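Side-chain contacts in uncharacterized protein (Bacteroides thetaiotaomicron, PDB 4QNI), which is of unknown function but probably serves as an auxiliary nutrient-binding protein built of two domains: residues A[31-36]-A[40-45]; A[166-171]-A[326-331]. One frame throughout, in Å; residues are numbered along the deposited sequence.

How the contacts relate
Contact 1 and contact 2 lie side by side, their centres about 12 Å apart, and both adjoin strand 24-30, which pairs with strand 160-168 of contact 2 and runs into the loop of contact 1. Both are partly buried. Contact 1 folds one loop back on itself, with exposed residues toward the turn, and holds by hydrogen bonds, a bridging water and side chains laid along one another. Contact 2 sits nearer the centre of the chain and joins residues far apart in sequence, the end of strand 160-168 and the C-terminal loop 326-331; its small, mostly apolar surface rests on one buried aromatic ring. A weak, long ion pair from Arg33 to Asp328 spans the two.

Contact 1. Residues A[31-36]-A[40-45]; sequences YSRHDA and YAEGGE
Tyr31 and Glu45 meet at one end of a loop that leaves strand 24-30, doubles back and enters strand 47-56, in the N-terminal DUF4973 region, which probably has the immunoglobulin-like E-set fold; a single beta bridge, His34 with Tyr40, closes it at the other end. CG of Tyr31 lies anti to the backbone N (chi1 171°), which carries the phenol out to the carboxylate. Glu45 OE2 approaches the ring edge in its plane and accepts from Tyr31 OH at 2.4 Å, a very short hydrogen bond whose exact length is doubtful. Ring and carboxylate planes stand 49° apart.

Ser32, small enough to come close to the rim of an aromatic neighbour, puts its CB at the edge of the Tyr40 ring, 3.7 Å from Tyr40 CE1. One face of that ring is filled by its own segment, with Glu45 N over the centre. The Tyr40 hydroxyl is hydrogen-bonded to Glu213 OE2, which Ser32 OG shares while also bonding Gly46 N. Further along, Arg33 and Glu42 run side by side and point the same way, Arg33 CB lying 4.0 Å from Glu42 CG; their aliphatic portions touch, but the charged ends part, Arg33 to Asn49 O and Glu42 to Lys124. The short methyl of Ala41 lies against the same aliphatic part, its CB 3.8 Å from Arg33 CG.

Gly43 and Gly44 suit the turn because a CB at their backbone angles would jam against the preceding carbonyl oxygen. The backbone bond that secures the bridge is nearly straight: Ala41 N reaches Arg33 O at 2.8 Å, with 171° at the hydrogen. Arg33 O is in addition 2.7 Å from water 1, which accepts from Glu42 N and lies 2.9 Å from Gly44 O.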
loop_
_atom_site.group_PDB
_atom_site.type_symbol
_atom_site.label_atom_id
_atom_site.label_comp_id
_atom_site.label_asym_id
_atom_site.label_seq_id
_atom_site.Cartn_x
_atom_site.Cartn_y
_atom_site.Cartn_z
ATOM N N TYR A 31 -24.437 25.101 9.659
ATOM C CA TYR A 31 -25.092 25.225 10.963
ATOM C C TYR A 31 -26.541 25.676 10.738
ATOM O O TYR A 31 -27.458 25.125 11.343
ATOM C CB TYR A 31 -24.315 26.161 11.879
ATOM C CG TYR A 31 -25.061 26.500 13.149
ATOM C CD1 TYR A 31 -25.087 25.614 14.224
ATOM C CD2 TYR A 31 -25.737 27.714 13.282
ATOM C CE1 TYR A 31 -25.787 25.916 15.394
ATOM C CE2 TYR A 31 -26.435 28.027 14.445
ATOM C CZ TYR A 31 -26.452 27.125 15.501
ATOM O OH TYR A 31 -27.113 27.432 16.668
ATOM N N SER A 32 -26.729 26.611 9.811
ATOM C CA SER A 32 -28.014 27.106 9.364
ATOM C C SER A 32 -28.145 26.917 7.855
ATOM O O SER A 32 -27.263 27.310 7.098
ATOM C CB SER A 32 -28.196 28.584 9.725
ATOM O OG SER A 32 -28.325 28.785 11.117
ATOM N N ARG A 33 -29.230 26.307 7.426
ATOM C CA ARG A 33 -29.552 26.162 6.011
ATOM C C ARG A 33 -30.342 27.393 5.563
ATOM O O ARG A 33 -31.398 27.707 6.124
ATOM C CB ARG A 33 -30.348 24.865 5.751
ATOM C CG ARG A 33 -30.666 24.615 4.281
ATOM C CD ARG A 33 -29.410 24.340 3.468
ATOM N NE ARG A 33 -28.807 23.049 3.801
ATOM C CZ ARG A 33 -27.731 22.558 3.198
ATOM N NH1 ARG A 33 -27.075 23.283 2.295
ATOM N NH2 ARG A 33 -27.268 21.360 3.531
ATOM N N HIS A 34 -29.817 28.103 4.582
ATOM C CA HIS A 34 -30.496 29.276 4.045
ATOM C C HIS A 34 -30.259 29.370 2.564
ATOM O O HIS A 34 -29.449 28.616 2.024
ATOM C CB HIS A 34 -30.131 30.617 4.752
ATOM C CG HIS A 34 -28.718 30.746 5.199
ATOM N ND1 HIS A 34 -27.661 30.490 4.343
ATOM C CD2 HIS A 34 -28.233 31.069 6.422
ATOM C CE1 HIS A 34 -26.571 30.608 5.085
ATOM N NE2 HIS A 34 -26.867 30.969 6.339
ATOM N N ASP A 35 -31.028 30.271 1.906
ATOM C CA ASP A 35 -31.004 30.564 0.472
ATOM C C ASP A 35 -29.977 31.664 0.140
ATOM O O ASP A 35 -29.500 32.374 1.042
ATOM C CB ASP A 35 -32.412 30.993 0.014
ATOM C CG ASP A 35 -33.070 32.116 0.815
ATOM O OD1 ASP A 35 -32.389 33.117 1.108
ATOM O OD2 ASP A 35 -34.281 32.023 1.078
ATOM N N ALA A 36 -29.683 31.843 -1.168
ATOM C CA ALA A 36 -28.737 32.851 -1.668
ATOM C C ALA A 36 -28.981 34.251 -1.051
ATOM O O ALA A 36 -28.023 34.991 -0.805
ATOM C CB ALA A 36 -28.812 32.926 -3.180
ATOM N N TYR A 40 -33.646 31.778 6.191
ATOM C CA TYR A 40 -33.628 30.415 6.699
ATOM C C TYR A 40 -34.580 29.482 5.964
ATOM O O TYR A 40 -35.785 29.720 5.886
ATOM C CB TYR A 40 -33.934 30.397 8.189
ATOM C CG TYR A 40 -32.901 31.138 9.001
ATOM C CD1 TYR A 40 -31.613 30.630 9.160
ATOM C CD2 TYR A 40 -33.222 32.326 9.654
ATOM C CE1 TYR A 40 -30.662 31.306 9.912
ATOM C CE2 TYR A 40 -32.275 33.012 10.408
ATOM C CZ TYR A 40 -30.998 32.496 10.538
ATOM O OH TYR A 40 -30.073 33.170 11.291
ATOM N N ALA A 41 -34.018 28.371 5.509
ATOM C CA ALA A 41 -34.687 27.350 4.726
ATOM C C ALA A 41 -35.197 26.197 5.551
ATOM O O ALA A 41 -36.090 25.491 5.083
ATOM C CB ALA A 41 -33.725 26.826 3.675
ATOM N N GLU A 42 -34.634 25.957 6.751
ATOM C CA GLU A 42 -35.045 24.781 7.520
ATOM C C GLU A 42 -35.697 25.091 8.870
ATOM O O GLU A 42 -35.788 24.196 9.721
ATOM C CB GLU A 42 -33.870 23.818 7.690
ATOM C CG GLU A 42 -33.704 22.899 6.495
ATOM C CD GLU A 42 -34.823 21.917 6.192
ATOM O OE1 GLU A 42 -35.520 21.468 7.135
ATOM O OE2 GLU A 42 -34.985 21.576 4.998
ATOM N N GLY A 43 -36.234 26.304 9.006
ATOM C CA GLY A 43 -36.963 26.728 10.199
ATOM C C GLY A 43 -36.279 27.743 11.095
ATOM O O GLY A 43 -36.857 28.153 12.110
ATOM N N GLY A 44 -35.060 28.139 10.738
ATOM C CA GLY A 44 -34.319 29.119 11.511
ATOM C C GLY A 44 -32.876 28.757 11.772
ATOM O O GLY A 44 -32.321 27.818 11.204
ATOM N N GLU A 45 -32.272 29.570 12.610
ATOM C CA GLU A 45 -30.912 29.551 13.137
ATOM C C GLU A 45 -30.657 28.156 13.752
ATOM O O GLU A 45 -31.482 27.662 14.525
ATOM C CB GLU A 45 -30.880 30.703 14.169
ATOM C CG GLU A 45 -29.695 30.843 15.076
ATOM C CD GLU A 45 -29.573 29.865 16.228
ATOM O OE1 GLU A 45 -30.588 29.489 16.857
ATOM O OE2 GLU A 45 -28.424 29.470 16.498
HETATM O O HOH W 1 -32.641 27.106 8.462
#

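Contact 2. Residues A[166-171]-A[326-331]; sequences FPFNDY and DEDQAI. With EDO (1,2-ethanediol), chain I; EDO (1,2-ethanediol), chain F.
The carbonyl oxygen of Phe168, the residue whose ring reaches across to Ile331 and Asp328, probably accepts a hydrogen bond from Tyr31 N and takes a weak one from an ethanediol molecule, probably from the crystallisation liquor. The side chain leaves the strand toward the loop 326-331; CG sits between the backbone N and the carbonyl carbon (chi1 64°), which carries the ring off the strand to the loop. Phe168 CE1 lies 3.5 Å from Ile331 CD1, the two side chains coming from opposite directions. Asp328 O comes up to the ring edge near its plane, 3.8 Å from Phe168 CZ. A large flat apolar group suits this buried place, since it spans 9.5 Å between the CA atoms of Phe168 and Asp328. With an alanine here, Ile331 CD1 would probably lose its aromatic partner and a gap would open between strand and loop. Tyr171 N, above the plane of the Asn169 side-chain carbonyl, donates to Asn169 OD1 at 2.9 Å, an Asx turn where the chain leaves the strand. Strand 160-168 runs parallel to strand 24-30, whose Tyr28 and Pro30 touch Phe168, while Trp333 meets its ring and strand 306-321 packs Arg318 against both Phe168 and Ile331.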
loop_
_atom_site.group_PDB
_atom_site.type_symbol
_atom_site.label_atom_id
_atom_site.label_comp_id
_atom_site.label_asym_id
_atom_site.label_seq_id
_atom_site.Cartn_x
_atom_site.Cartn_y
_atom_site.Cartn_z
ATOM N N PHE A 166 -20.036 17.613 11.289
ATOM C CA PHE A 166 -19.510 18.933 11.613
ATOM C C PHE A 166 -20.449 20.029 11.108
ATOM O O PHE A 166 -20.449 20.304 9.905
ATOM C CB PHE A 166 -18.102 19.187 11.036
ATOM C CG PHE A 166 -16.998 18.396 11.673
ATOM C CD1 PHE A 166 -16.595 18.661 12.980
ATOM C CD2 PHE A 166 -16.370 17.372 10.980
ATOM C CE1 PHE A 166 -15.572 17.914 13.574
ATOM C CE2 PHE A 166 -15.343 16.639 11.575
ATOM C CZ PHE A 166 -14.960 16.909 12.867
ATOM N N PRO A 167 -21.217 20.705 11.982
ATOM C CA PRO A 167 -21.872 21.946 11.537
ATOM C C PRO A 167 -20.800 22.963 11.128
ATOM O O PRO A 167 -19.689 22.951 11.675
ATOM C CB PRO A 167 -22.594 22.455 12.794
ATOM C CG PRO A 167 -22.482 21.383 13.784
ATOM C CD PRO A 167 -21.310 20.554 13.442
ATOM N N PHE A 168 -21.093 23.826 10.185
ATOM C CA PHE A 168 -20.118 24.860 9.881
ATOM C C PHE A 168 -20.803 26.192 9.763
ATOM O O PHE A 168 -21.922 26.258 9.263
ATOM C CB PHE A 168 -19.277 24.555 8.630
ATOM C CG PHE A 168 -20.004 24.487 7.310
ATOM C CD1 PHE A 168 -20.173 25.631 6.526
ATOM C CD2 PHE A 168 -20.461 23.267 6.811
ATOM C CE1 PHE A 168 -20.833 25.559 5.292
ATOM C CE2 PHE A 168 -21.094 23.195 5.561
ATOM C CZ PHE A 168 -21.258 24.335 4.808
ATOM N N ASN A 169 -20.127 27.249 10.216
ATOM C CA ASN A 169 -20.559 28.621 10.042
ATOM C C ASN A 169 -19.459 29.281 9.178
ATOM O O ASN A 169 -18.608 28.563 8.635
ATOM C CB ASN A 169 -20.816 29.309 11.401
ATOM C CG ASN A 169 -19.605 29.430 12.307
ATOM O OD1 ASN A 169 -18.458 29.267 11.890
ATOM N ND2 ASN A 169 -19.836 29.665 13.587
ATOM N N ASP A 170 -19.459 30.613 9.025
ATOM C CA ASP A 170 -18.446 31.282 8.188
ATOM C C ASP A 170 -17.037 31.235 8.783
ATOM O O ASP A 170 -16.099 31.608 8.116
ATOM C CB ASP A 170 -18.835 32.774 7.952
ATOM C CG ASP A 170 -20.122 33.002 7.171
ATOM O OD1 ASP A 170 -20.530 32.096 6.421
ATOM O OD2 ASP A 170 -20.692 34.103 7.276
ATOM N N TYR A 171 -16.880 30.783 10.010
ATOM C CA TYR A 171 -15.629 30.912 10.749
ATOM C C TYR A 171 -15.077 29.630 11.300
ATOM O O TYR A 171 -14.125 29.678 12.089
ATOM C CB TYR A 171 -15.895 31.862 11.954
ATOM C CG TYR A 171 -16.762 33.055 11.619
ATOM C CD1 TYR A 171 -16.250 34.141 10.905
ATOM C CD2 TYR A 171 -18.114 33.074 11.957
ATOM C CE1 TYR A 171 -17.073 35.215 10.529
ATOM C CE2 TYR A 171 -18.933 34.157 11.622
ATOM C CZ TYR A 171 -18.410 35.221 10.903
ATOM O OH TYR A 171 -19.239 36.259 10.556
ATOM N N ASP A 326 -24.451 26.706 -5.295
ATOM C CA ASP A 326 -25.156 26.558 -4.017
ATOM C C ASP A 326 -24.406 27.209 -2.835
ATOM O O ASP A 326 -25.016 27.424 -1.782
ATOM C CB ASP A 326 -25.403 25.068 -3.721
ATOM N N GLU A 327 -23.097 27.512 -3.012
ATOM C CA GLU A 327 -22.149 28.100 -2.045
ATOM C C GLU A 327 -21.947 27.175 -0.829
ATOM O O GLU A 327 -20.798 26.901 -0.474
ATOM C CB GLU A 327 -22.519 29.532 -1.605
ATOM C CG GLU A 327 -21.366 30.230 -0.894
ATOM C CD GLU A 327 -21.255 31.737 -1.023
ATOM O OE1 GLU A 327 -21.216 32.247 -2.168
ATOM O OE2 GLU A 327 -21.094 32.398 0.030
ATOM N N ASP A 328 -23.057 26.710 -0.198
ATOM C CA ASP A 328 -23.066 25.770 0.934
ATOM C C ASP A 328 -22.593 24.379 0.429
ATOM O O ASP A 328 -22.003 23.612 1.190
ATOM C CB ASP A 328 -24.478 25.694 1.592
ATOM C CG ASP A 328 -24.866 26.803 2.580
ATOM O OD1 ASP A 328 -23.955 27.387 3.215
ATOM O OD2 ASP A 328 -26.091 27.015 2.792
ATOM N N GLN A 329 -22.813 24.092 -0.871
ATOM C CA GLN A 329 -22.414 22.842 -1.516
ATOM C C GLN A 329 -21.082 22.973 -2.286
ATOM O O GLN A 329 -20.408 21.957 -2.505
ATOM C CB GLN A 329 -23.516 22.361 -2.470
ATOM C CG GLN A 329 -24.697 21.711 -1.768
ATOM C CD GLN A 329 -25.387 20.728 -2.684
ATOM O OE1 GLN A 329 -25.006 19.553 -2.779
ATOM N NE2 GLN A 329 -26.409 21.191 -3.389
ATOM N N ALA A 330 -20.698 24.218 -2.673
ATOM C CA ALA A 330 -19.492 24.537 -3.457
ATOM C C ALA A 330 -18.155 24.285 -2.725
ATOM O O ALA A 330 -17.118 24.226 -3.402
ATOM C CB ALA A 330 -19.540 25.990 -3.914
ATOM N N ILE A 331 -18.172 24.144 -1.370
ATOM C CA ILE A 331 -16.965 23.972 -0.546
ATOM C C ILE A 331 -16.273 22.664 -0.798
ATOM O O ILE A 331 -16.897 21.607 -0.729
ATOM C CB ILE A 331 -17.210 24.142 0.976
ATOM C CG1 ILE A 331 -17.887 25.479 1.274
ATOM C CG2 ILE A 331 -15.888 24.018 1.757
ATOM C CD1 ILE A 331 -18.917 25.428 2.323
HETATM C C1 EDO I . -24.872 29.826 8.917
HETATM O O1 EDO I . -24.057 30.665 9.721
HETATM C C2 EDO I . -24.227 28.438 8.651
HETATM O O2 EDO I . -23.312 28.472 7.548
HETATM C C1 EDO F . -16.297 32.256 4.754
HETATM O O1 EDO F . -15.010 31.803 5.149
HETATM C C2 EDO F . -16.863 31.326 3.645
HETATM O O2 EDO F . -18.151 31.778 3.223
#